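Local atomic coordinates of PF04016 domain protein (Desulfitobacterium hafniense, PDB entry 3L5O), a protein that is of unknown function but, with an enolase-like and a Rossmann-like fold sharing one active site, may take part in heavy-metal chelation. Residues 48-52 with 53-57; 137-141 with 142-146; 173-176 with 177-181; 221-225 with 226-230. All coordinates share one frame; numbering follows the deposited sequence.

Contact 1 (48-52 with 53-57)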
loop_
_atom_site.group_PDB
_atom_site.type_symbol
_atom_site.label_atom_id
_atom_site.label_comp_id
_atom_site.label_asym_id
_atom_site.label_seq_id
_atom_site.Cartn_x
_atom_site.Cartn_y
_atom_site.Cartn_z
ATOM N N VAL A 48 -5.213 0.511 -11.570
ATOM C CA VAL A 48 -6.498 0.324 -10.892
ATOM C C VAL A 48 -7.278 -0.865 -11.503
ATOM O O VAL A 48 -7.346 -1.038 -12.723
ATOM C CB VAL A 48 -7.317 1.651 -10.839
ATOM C CG1 VAL A 48 -7.725 2.109 -12.216
ATOM C CG2 VAL A 48 -8.536 1.513 -9.934
ATOM N N ILE A 49 -7.829 -1.701 -10.626
ATOM C CA ILE A 49 -8.655 -2.833 -11.009
ATOM C C ILE A 49 -9.983 -2.796 -10.264
ATOM O O ILE A 49 -10.021 -2.509 -9.093
ATOM C CB ILE A 49 -7.892 -4.154 -10.712
ATOM C CG1 ILE A 49 -6.680 -4.248 -11.641
ATOM C CG2 ILE A 49 -8.792 -5.360 -10.833
ATOM C CD1 ILE A 49 -6.012 -5.594 -11.685
ATOM N N ARG A 50 -11.064 -3.084 -10.986
ATOM C CA ARG A 50 -12.375 -3.400 -10.425
ATOM C C ARG A 50 -12.652 -4.881 -10.540
ATOM O O ARG A 50 -12.444 -5.454 -11.595
ATOM C CB ARG A 50 -13.480 -2.689 -11.196
ATOM C CG ARG A 50 -14.847 -2.863 -10.549
ATOM C CD ARG A 50 -15.938 -1.953 -11.128
ATOM N NE ARG A 50 -16.235 -2.238 -12.543
ATOM C CZ ARG A 50 -16.915 -3.274 -12.994
ATOM N NH1 ARG A 50 -17.391 -4.192 -12.165
ATOM N NH2 ARG A 50 -17.116 -3.410 -14.304
ATOM N N SER A 51 -13.124 -5.486 -9.450
ATOM C CA SER A 51 -13.726 -6.819 -9.458
ATOM C C SER A 51 -15.068 -6.661 -8.764
ATOM O O SER A 51 -15.084 -6.371 -7.568
ATOM C CB SER A 51 -12.881 -7.838 -8.668
ATOM O OG SER A 51 -13.497 -9.133 -8.655
ATOM N N GLY A 52 -16.169 -6.866 -9.506
ATOM C CA GLY A 52 -17.499 -6.499 -9.044
ATOM C C GLY A 52 -17.653 -5.062 -8.561
ATOM O O GLY A 52 -17.416 -4.113 -9.307
ATOM N N ASN A 53 -18.052 -4.913 -7.301
ATOM C CA ASN A 53 -18.170 -3.612 -6.616
ATOM C C ASN A 53 -16.866 -3.101 -5.936
ATOM O O ASN A 53 -16.839 -2.005 -5.357
ATOM C CB ASN A 53 -19.326 -3.747 -5.599
ATOM C CG ASN A 53 -19.504 -2.535 -4.709
ATOM O OD1 ASN A 53 -19.707 -1.417 -5.185
ATOM N ND2 ASN A 53 -19.474 -2.766 -3.394
ATOM N N GLY A 54 -15.783 -3.865 -6.022
ATOM C CA GLY A 54 -14.561 -3.550 -5.306
ATOM C C GLY A 54 -13.495 -2.987 -6.224
ATOM O O GLY A 54 -13.282 -3.481 -7.339
ATOM N N VAL A 55 -12.802 -1.965 -5.749
ATOM C CA VAL A 55 -11.747 -1.319 -6.514
ATOM C C VAL A 55 -10.445 -1.267 -5.696
ATOM O O VAL A 55 -10.429 -0.761 -4.575
ATOM C CB VAL A 55 -12.163 0.120 -6.930
ATOM C CG1 VAL A 55 -10.975 0.867 -7.569
ATOM C CG2 VAL A 55 -13.337 0.060 -7.867
ATOM N N GLY A 56 -9.371 -1.788 -6.286
ATOM C CA GLY A 56 -8.043 -1.707 -5.719
ATOM C C GLY A 56 -7.071 -0.915 -6.570
ATOM O O GLY A 56 -7.239 -0.773 -7.811
ATOM N N LEU A 57 -6.059 -0.386 -5.880
ATOM C CA LEU A 57 -5.056 0.525 -6.438
ATOM C C LEU A 57 -3.645 -0.000 -6.145
ATOM O O LEU A 57 -3.412 -0.686 -5.118
ATOM C CB LEU A 57 -5.177 1.913 -5.808
ATOM C CG LEU A 57 -6.430 2.737 -6.056
ATOM C CD1 LEU A 57 -6.582 3.791 -4.974
ATOM C CD2 LEU A 57 -6.372 3.388 -7.439
#
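A beta hairpin with a two-residue turn joins the second and third strands of the small antiparallel sheet, its corner being a type II' turn from S51 to G54. The strand axes close to 4.8 Å and run at 159°. I49 pairs with G56 through two bonds, I49 N to G56 O and G56 N to I49 O, each 3.0 Å. S51 N gives a bond to G54 O in that carbonyl's plane, whereas G54 N stands 43° out of the plane of the S51 carbonyl. V48, R50, V55 and L57 share one face. There V48 CG2 lies against V55 CG1 at 3.5 Å, tighter than usual, and reaches L57 CD2 at 3.8 Å. V48 CG1 occupies the site between backbone N and carbonyl carbon (chi1 65°), which leaves CG2 directed across the strands. R50 bends at its third torsion back to the turn, where its NH1 binds G52 O at 2.9 Å, in the guanidinium plane. Its NE forms a salt bridge with E39. The hairpin end is held by backbone bonds and by an arginine tied at NH1 and NE, which should limit its rotation, while the apolar pairs make the inner part of this face hydrophobic, against helix 244-251.

Contact 2 (137-141 with 142-146); sequences NEVKG and KKVGV
V139 lays its CB over the CG2 methyl of V144, 3.8 Å away, with V139 CG1 slightly farther from the same methyl at 4.1 Å. The two valine side chains meet at about a right angle, and the contact is made by one methyl of V144 against the root and one branch of V139. V144 presents this methyl because its CG1 is trans to the backbone N, leaving CG2 beside that N and directed back to the preceding loop. Both valines are buried, and both touch Y191 of strand 189-193; L157 also packs on V139.

The chain reverses between them. A type II turn runs from V139 to K142 and is closed by K142 N, which donates to V139 O at 3.0 Å with an N-H...O angle of 152°. The donor stands 42° out of the carbonyl plane, above it and not on a lone pair. G141 has a positive phi of 75°, the left-handed conformation expected at the third position of such a turn. The backbone sets K142 CB 3.3 Å from V139 O, and K142 CG, beside its own backbone N, is 3.6 Å from K140 O: the aliphatic root of the lysine covers the turn, while a bend at chi2 turns the outer chain, whose end leads away. Before this, a type I turn spans N137 to K140 with a weak closing bond, and the carboxylate of E138 forms a salt bridge with R214.

Two successive turns thus feed strand 143-147, a parallel strand in the interior of the mixed sheet, and the valine pair packs the loop against its start, an entry consistent with the Rossmann-like fold.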
loop_
_atom_site.group_PDB
_atom_site.type_symbol
_atom_site.label_atom_id
_atom_site.label_comp_id
_atom_site.label_asym_id
_atom_site.label_seq_id
_atom_site.Cartn_x
_atom_site.Cartn_y
_atom_site.Cartn_z
ATOM N N ASN A 137 0.659 11.829 19.595
ATOM C CA ASN A 137 0.858 11.643 21.032
ATOM C C ASN A 137 1.767 10.455 21.358
ATOM O O ASN A 137 2.690 10.564 22.158
ATOM C CB ASN A 137 -0.492 11.499 21.739
ATOM C CG ASN A 137 -1.185 12.830 21.920
ATOM O OD1 ASN A 137 -0.675 13.711 22.611
ATOM N ND2 ASN A 137 -2.342 12.991 21.291
ATOM N N GLU A 138 1.530 9.343 20.683
ATOM C CA GLU A 138 2.225 8.095 20.968
ATOM C C GLU A 138 3.725 8.125 20.692
ATOM O O GLU A 138 4.499 7.504 21.413
ATOM C CB GLU A 138 1.623 6.992 20.128
ATOM C CG GLU A 138 1.835 5.629 20.726
ATOM C CD GLU A 138 1.177 4.578 19.889
ATOM O OE1 GLU A 138 1.362 4.645 18.654
ATOM O OE2 GLU A 138 0.480 3.714 20.466
ATOM N N VAL A 139 4.119 8.852 19.646
ATOM C CA VAL A 139 5.500 8.871 19.181
ATOM C C VAL A 139 6.324 10.005 19.759
ATOM O O VAL A 139 7.492 10.124 19.423
ATOM C CB VAL A 139 5.578 8.940 17.635
ATOM C CG1 VAL A 139 4.820 7.792 17.003
ATOM C CG2 VAL A 139 5.072 10.289 17.104
ATOM N N LYS A 140 5.721 10.838 20.609
ATOM C CA LYS A 140 6.400 11.973 21.208
ATOM C C LYS A 140 7.634 11.500 21.963
ATOM O O LYS A 140 7.525 10.622 22.809
ATOM C CB LYS A 140 5.473 12.705 22.214
ATOM C CG LYS A 140 4.562 13.792 21.628
ATOM C CD LYS A 140 4.108 14.806 22.723
ATOM C CE LYS A 140 3.798 16.210 22.144
ATOM N NZ LYS A 140 2.708 16.194 21.111
ATOM N N GLY A 141 8.788 12.090 21.657
ATOM C CA GLY A 141 10.049 11.766 22.292
ATOM C C GLY A 141 10.686 10.456 21.854
ATOM O O GLY A 141 11.718 10.072 22.372
ATOM N N LYS A 142 10.097 9.788 20.873
ATOM C CA LYS A 142 10.534 8.456 20.467
ATOM C C LYS A 142 11.265 8.508 19.142
ATOM O O LYS A 142 11.256 9.521 18.456
ATOM C CB LYS A 142 9.335 7.520 20.381
ATOM C CG LYS A 142 8.542 7.401 21.668
ATOM C CD LYS A 142 9.406 6.922 22.821
ATOM C CE LYS A 142 8.561 6.329 23.921
ATOM N NZ LYS A 142 9.330 6.206 25.204
ATOM N N LYS A 143 11.949 7.428 18.821
ATOM C CA LYS A 143 12.619 7.301 17.536
ATOM C C LYS A 143 11.709 6.704 16.456
ATOM O O LYS A 143 11.195 5.579 16.573
ATOM C CB LYS A 143 13.911 6.498 17.671
ATOM C CG LYS A 143 14.726 6.476 16.379
ATOM C CD LYS A 143 16.235 6.235 16.605
ATOM C CE LYS A 143 17.020 6.156 15.261
ATOM N NZ LYS A 143 17.257 7.507 14.675
ATOM N N VAL A 144 11.524 7.462 15.390
ATOM C CA VAL A 144 10.552 7.118 14.340
ATOM C C VAL A 144 11.218 7.031 12.959
ATOM O O VAL A 144 11.996 7.904 12.546
ATOM C CB VAL A 144 9.403 8.156 14.271
ATOM C CG1 VAL A 144 8.438 7.847 13.129
ATOM C CG2 VAL A 144 8.667 8.232 15.607
ATOM N N GLY A 145 10.932 5.951 12.252
ATOM C CA GLY A 145 11.491 5.736 10.935
ATOM C C GLY A 145 10.334 5.660 9.956
ATOM O O GLY A 145 9.397 4.908 10.189
ATOM N N VAL A 146 10.421 6.414 8.865
ATOM C CA VAL A 146 9.416 6.429 7.795
ATOM C C VAL A 146 10.075 6.088 6.462
ATOM O O VAL A 146 11.022 6.740 6.057
ATOM C CB VAL A 146 8.756 7.812 7.656
ATOM C CG1 VAL A 146 7.765 7.810 6.473
ATOM C CG2 VAL A 146 8.045 8.204 8.960
#

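Contact 3 (173-176 with 177-181)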
loop_
_atom_site.group_PDB
_atom_site.type_symbol
_atom_site.label_atom_id
_atom_site.label_comp_id
_atom_site.label_asym_id
_atom_site.label_seq_id
_atom_site.Cartn_x
_atom_site.Cartn_y
_atom_site.Cartn_z
ATOM N N GLY A 173 16.723 16.682 3.414
ATOM C CA GLY A 173 16.945 16.157 4.775
ATOM C C GLY A 173 16.874 14.636 4.980
ATOM O O GLY A 173 16.973 14.145 6.105
ATOM N N ASP A 174 16.720 13.879 3.900
ATOM C CA ASP A 174 16.329 12.488 3.981
ATOM C C ASP A 174 17.455 11.520 3.642
ATOM O O ASP A 174 18.476 11.895 3.065
ATOM C CB ASP A 174 15.166 12.238 3.031
ATOM C CG ASP A 174 13.968 13.173 3.279
ATOM O OD1 ASP A 174 13.856 13.747 4.385
ATOM O OD2 ASP A 174 13.089 13.380 2.407
ATOM N N TYR A 175 17.232 10.250 3.977
ATOM C CA TYR A 175 18.237 9.212 3.813
ATOM C C TYR A 175 17.899 8.374 2.629
ATOM O O TYR A 175 16.722 8.157 2.361
ATOM C CB TYR A 175 18.265 8.300 5.027
ATOM C CG TYR A 175 18.674 8.970 6.278
ATOM C CD1 TYR A 175 17.737 9.591 7.105
ATOM C CD2 TYR A 175 20.000 8.979 6.654
ATOM C CE1 TYR A 175 18.138 10.204 8.294
ATOM C CE2 TYR A 175 20.407 9.570 7.826
ATOM C CZ TYR A 175 19.487 10.183 8.637
ATOM O OH TYR A 175 19.955 10.766 9.805
ATOM N N PRO A 176 18.908 7.850 1.945
ATOM C CA PRO A 176 18.655 6.864 0.899
ATOM C C PRO A 176 18.264 5.541 1.535
ATOM O O PRO A 176 18.494 5.280 2.715
ATOM C CB PRO A 176 19.991 6.825 0.146
ATOM C CG PRO A 176 20.970 7.150 1.119
ATOM C CD PRO A 176 20.352 8.123 2.075
ATOM N N LEU A 177 17.617 4.711 0.753
ATOM C CA LEU A 177 17.072 3.479 1.218
ATOM C C LEU A 177 18.043 2.468 1.863
ATOM O O LEU A 177 17.663 1.814 2.826
ATOM C CB LEU A 177 16.264 2.813 0.081
ATOM C CG LEU A 177 15.257 1.854 0.670
ATOM C CD1 LEU A 177 14.206 2.622 1.488
ATOM C CD2 LEU A 177 14.609 0.977 -0.442
ATOM N N PRO A 178 19.281 2.325 1.394
ATOM C CA PRO A 178 20.231 1.453 2.108
ATOM C C PRO A 178 20.455 1.814 3.598
ATOM O O PRO A 178 20.962 0.986 4.352
ATOM C CB PRO A 178 21.529 1.601 1.278
ATOM C CG PRO A 178 21.077 1.999 -0.107
ATOM C CD PRO A 178 19.875 2.876 0.163
ATOM N N ALA A 179 20.115 3.027 4.010
ATOM C CA ALA A 179 20.227 3.430 5.399
ATOM C C ALA A 179 19.238 2.710 6.308
ATOM O O ALA A 179 19.409 2.719 7.504
ATOM C CB ALA A 179 20.089 4.954 5.549
ATOM N N SER A 180 18.236 2.067 5.740
ATOM C CA SER A 180 17.298 1.223 6.493
ATOM C C SER A 180 17.995 0.192 7.360
ATOM O O SER A 180 17.589 -0.022 8.497
ATOM C CB SER A 180 16.309 0.559 5.541
ATOM O OG SER A 180 16.965 -0.271 4.622
ATOM N N GLU A 181 19.061 -0.418 6.841
ATOM C CA GLU A 181 19.827 -1.403 7.584
ATOM C C GLU A 181 20.426 -0.837 8.878
ATOM O O GLU A 181 20.621 -1.567 9.864
ATOM C CB GLU A 181 20.954 -1.984 6.715
ATOM C CG GLU A 181 20.497 -2.832 5.536
ATOM C CD GLU A 181 20.045 -4.226 5.932
ATOM O OE1 GLU A 181 20.466 -4.713 7.007
ATOM O OE2 GLU A 181 19.264 -4.830 5.179
#
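This is a strand-to-helix junction: the short, weakly bonded strand 175-176 at one edge of the mixed sheet passes through a proline-flanked turn into helix 180-183. Its main polar link is A179 N to P176 O, 3.1 Å with an N-H...O angle of 153°. The donor sits 40° above the carbonyl plane, away from the lone-pair directions. The same oxygen has A179 CB at 3.3 Å and also lies close to P178 N, which, being a proline nitrogen, has no hydrogen to give.

Apolar contacts flank this bond. A179 CB rests on Y175 CB at 3.8 Å, and its approach to the tyrosine ring is oblique, with CD2 the ring atom it comes near. P176 CB approaches P178 CD at 4.0 Å, a looser meeting of two proline rings, separated by L177. L177 is buried against W168 and T201, its side chain about 4 Å from an imidazole that probably comes from the crystallisation liquor.

One residue further on, L177 O is gripped twice by S180: OG donates at 2.8 Å, nearly in line with the carbonyl bond, and the backbone N donates at 3.0 Å. With chi1 at 61° the serine hydroxyl folds back onto its own turn. The buried S180 hydroxyl thus has its hydrogen committed to L177 O, and successive carbonyls of P176 and L177 are satisfied as the chain begins to coil.

Contact 4 (221-225 with 226-230); sequences GTPLA and PVLFE
An inverse gamma turn centred on L224, with a weak A225 N to P223 O bond of 3.0 Å, is followed by the 3-10 segment 226-230; together they form the middle of the connection between strands 214-218 and 235-241. The first coil is set by L228 N donating to A225 O at 2.8 Å; its N-H...O angle is 152° and the donor is tilted 35° from the carbonyl plane. The i to i+3 pattern continues as F229 N binds P226 O and E230 N binds V227 O, both at 2.9 Å.

L228 folds back over the entrance. Its CG stands across from the carbonyl carbon, beside the backbone N (chi1 -60°), and places CD1 4.0 Å from A225 CB and 4.3 Å from P223 CB. The same methyl is 3.7 Å from P223 O, so one leucine branch spans both residues. L228 CB and CG also lie against A225 O, flanking the oxygen that accepts the opening bond. A225 CB also has V227 CG1 at 4.2 Å, roughly at right angles to the L228 methyl.

At the turn, N106 ND2 bonds to T222 O and N106 OD1 accepts from L224 N. P223 packs on L98, I101 and N102 of helix 91-105 and, together with L228, on M27 of helix 22-29, while L224, L228 and F229 touch strand 235-241: the segment lies between two helices and that strand.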
loop_
_atom_site.group_PDB
_atom_site.type_symbol
_atom_site.label_atom_id
_atom_site.label_comp_id
_atom_site.label_asym_id
_atom_site.label_seq_id
_atom_site.Cartn_x
_atom_site.Cartn_y
_atom_site.Cartn_z
ATOM N N GLY A 221 -2.468 1.993 -1.780
ATOM C CA GLY A 221 -2.217 0.627 -2.179
ATOM C C GLY A 221 -2.005 -0.382 -1.048
ATOM O O GLY A 221 -1.567 -1.513 -1.282
ATOM N N THR A 222 -2.372 -0.005 0.166
ATOM C CA THR A 222 -2.310 -0.900 1.306
ATOM C C THR A 222 -3.527 -1.820 1.280
ATOM O O THR A 222 -4.671 -1.338 1.240
ATOM C CB THR A 222 -2.341 -0.094 2.594
ATOM O OG1 THR A 222 -1.214 0.813 2.625
ATOM C CG2 THR A 222 -2.205 -1.009 3.800
ATOM N N PRO A 223 -3.284 -3.131 1.267
ATOM C CA PRO A 223 -4.365 -4.105 1.432
ATOM C C PRO A 223 -4.874 -4.147 2.860
ATOM O O PRO A 223 -4.082 -4.190 3.800
ATOM C CB PRO A 223 -3.711 -5.447 1.016
ATOM C CG PRO A 223 -2.343 -5.126 0.502
ATOM C CD PRO A 223 -1.978 -3.784 1.045
ATOM N N LEU A 224 -6.191 -4.147 3.011
ATOM C CA LEU A 224 -6.834 -4.139 4.303
ATOM C C LEU A 224 -7.091 -5.580 4.735
ATOM O O LEU A 224 -8.236 -6.010 4.959
ATOM C CB LEU A 224 -8.103 -3.289 4.222
ATOM C CG LEU A 224 -7.830 -1.798 3.910
ATOM C CD1 LEU A 224 -9.091 -1.084 3.507
ATOM C CD2 LEU A 224 -7.178 -1.053 5.086
ATOM N N ALA A 225 -5.973 -6.296 4.864
ATOM C CA ALA A 225 -5.900 -7.741 4.926
ATOM C C ALA A 225 -5.317 -8.119 6.288
ATOM O O ALA A 225 -4.081 -8.137 6.465
ATOM C CB ALA A 225 -4.997 -8.237 3.828
ATOM N N PRO A 226 -6.191 -8.381 7.258
ATOM C CA PRO A 226 -5.764 -8.741 8.617
ATOM C C PRO A 226 -4.767 -9.887 8.679
ATOM O O PRO A 226 -4.083 -9.993 9.678
ATOM C CB PRO A 226 -7.064 -9.142 9.307
ATOM C CG PRO A 226 -8.146 -8.459 8.548
ATOM C CD PRO A 226 -7.659 -8.324 7.133
ATOM N N VAL A 227 -4.685 -10.731 7.653
ATOM C CA VAL A 227 -3.666 -11.776 7.599
ATOM C C VAL A 227 -2.253 -11.173 7.706
ATOM O O VAL A 227 -1.340 -11.771 8.279
ATOM C CB VAL A 227 -3.824 -12.668 6.315
ATOM C CG1 VAL A 227 -3.338 -11.944 5.067
ATOM C CG2 VAL A 227 -3.117 -14.007 6.476
ATOM N N LEU A 228 -2.085 -9.958 7.209
ATOM C CA LEU A 228 -0.818 -9.233 7.366
ATOM C C LEU A 228 -0.364 -9.045 8.833
ATOM O O LEU A 228 0.829 -8.935 9.096
ATOM C CB LEU A 228 -0.879 -7.893 6.609
ATOM C CG LEU A 228 -1.116 -8.021 5.087
ATOM C CD1 LEU A 228 -1.391 -6.697 4.412
ATOM C CD2 LEU A 228 0.034 -8.732 4.379
ATOM N N PHE A 229 -1.295 -9.058 9.787
ATOM C CA PHE A 229 -0.954 -8.915 11.201
ATOM C C PHE A 229 -0.264 -10.163 11.751
ATOM O O PHE A 229 0.320 -10.142 12.828
ATOM C CB PHE A 229 -2.206 -8.629 12.039
ATOM C CG PHE A 229 -2.943 -7.364 11.663
ATOM C CD1 PHE A 229 -2.261 -6.193 11.345
ATOM C CD2 PHE A 229 -4.335 -7.343 11.673
ATOM C CE1 PHE A 229 -2.948 -5.040 11.005
ATOM C CE2 PHE A 229 -5.026 -6.184 11.355
ATOM C CZ PHE A 229 -4.332 -5.039 11.023
ATOM N N GLU A 230 -0.366 -11.247 10.992
ATOM C CA GLU A 230 0.315 -12.509 11.261
ATOM C C GLU A 230 1.671 -12.555 10.548
ATOM O O GLU A 230 2.429 -13.507 10.709
ATOM C CB GLU A 230 -0.602 -13.677 10.835
ATOM C CG GLU A 230 -2.030 -13.576 11.406
ATOM C CD GLU A 230 -3.037 -14.549 10.760
ATOM O OE1 GLU A 230 -2.614 -15.533 10.101
ATOM O OE2 GLU A 230 -4.269 -14.337 10.902
#

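Overall arrangement
The four contacts follow in series along the chain, contact 1 in the N-terminal and contacts 2 to 4 in the C-terminal family region. Contacts 2 and 3 reach the same mixed sheet, at interior strand 143-147 and edge strand 175-176, their centres about 17 Å apart. Contact 1, in the separate three-stranded sheet, is about 34 Å from contact 2 between centres, on the opposite side of the chain's centre. Contact 4 lies nearer the middle, its nearest atoms about 3 Å from those of contact 1; N102 of helix 91-105 hydrogen-bonds to both L57 and G221. Contact 4 thus probably lies near the junction of the two parts, consistent with their combining to form one active site.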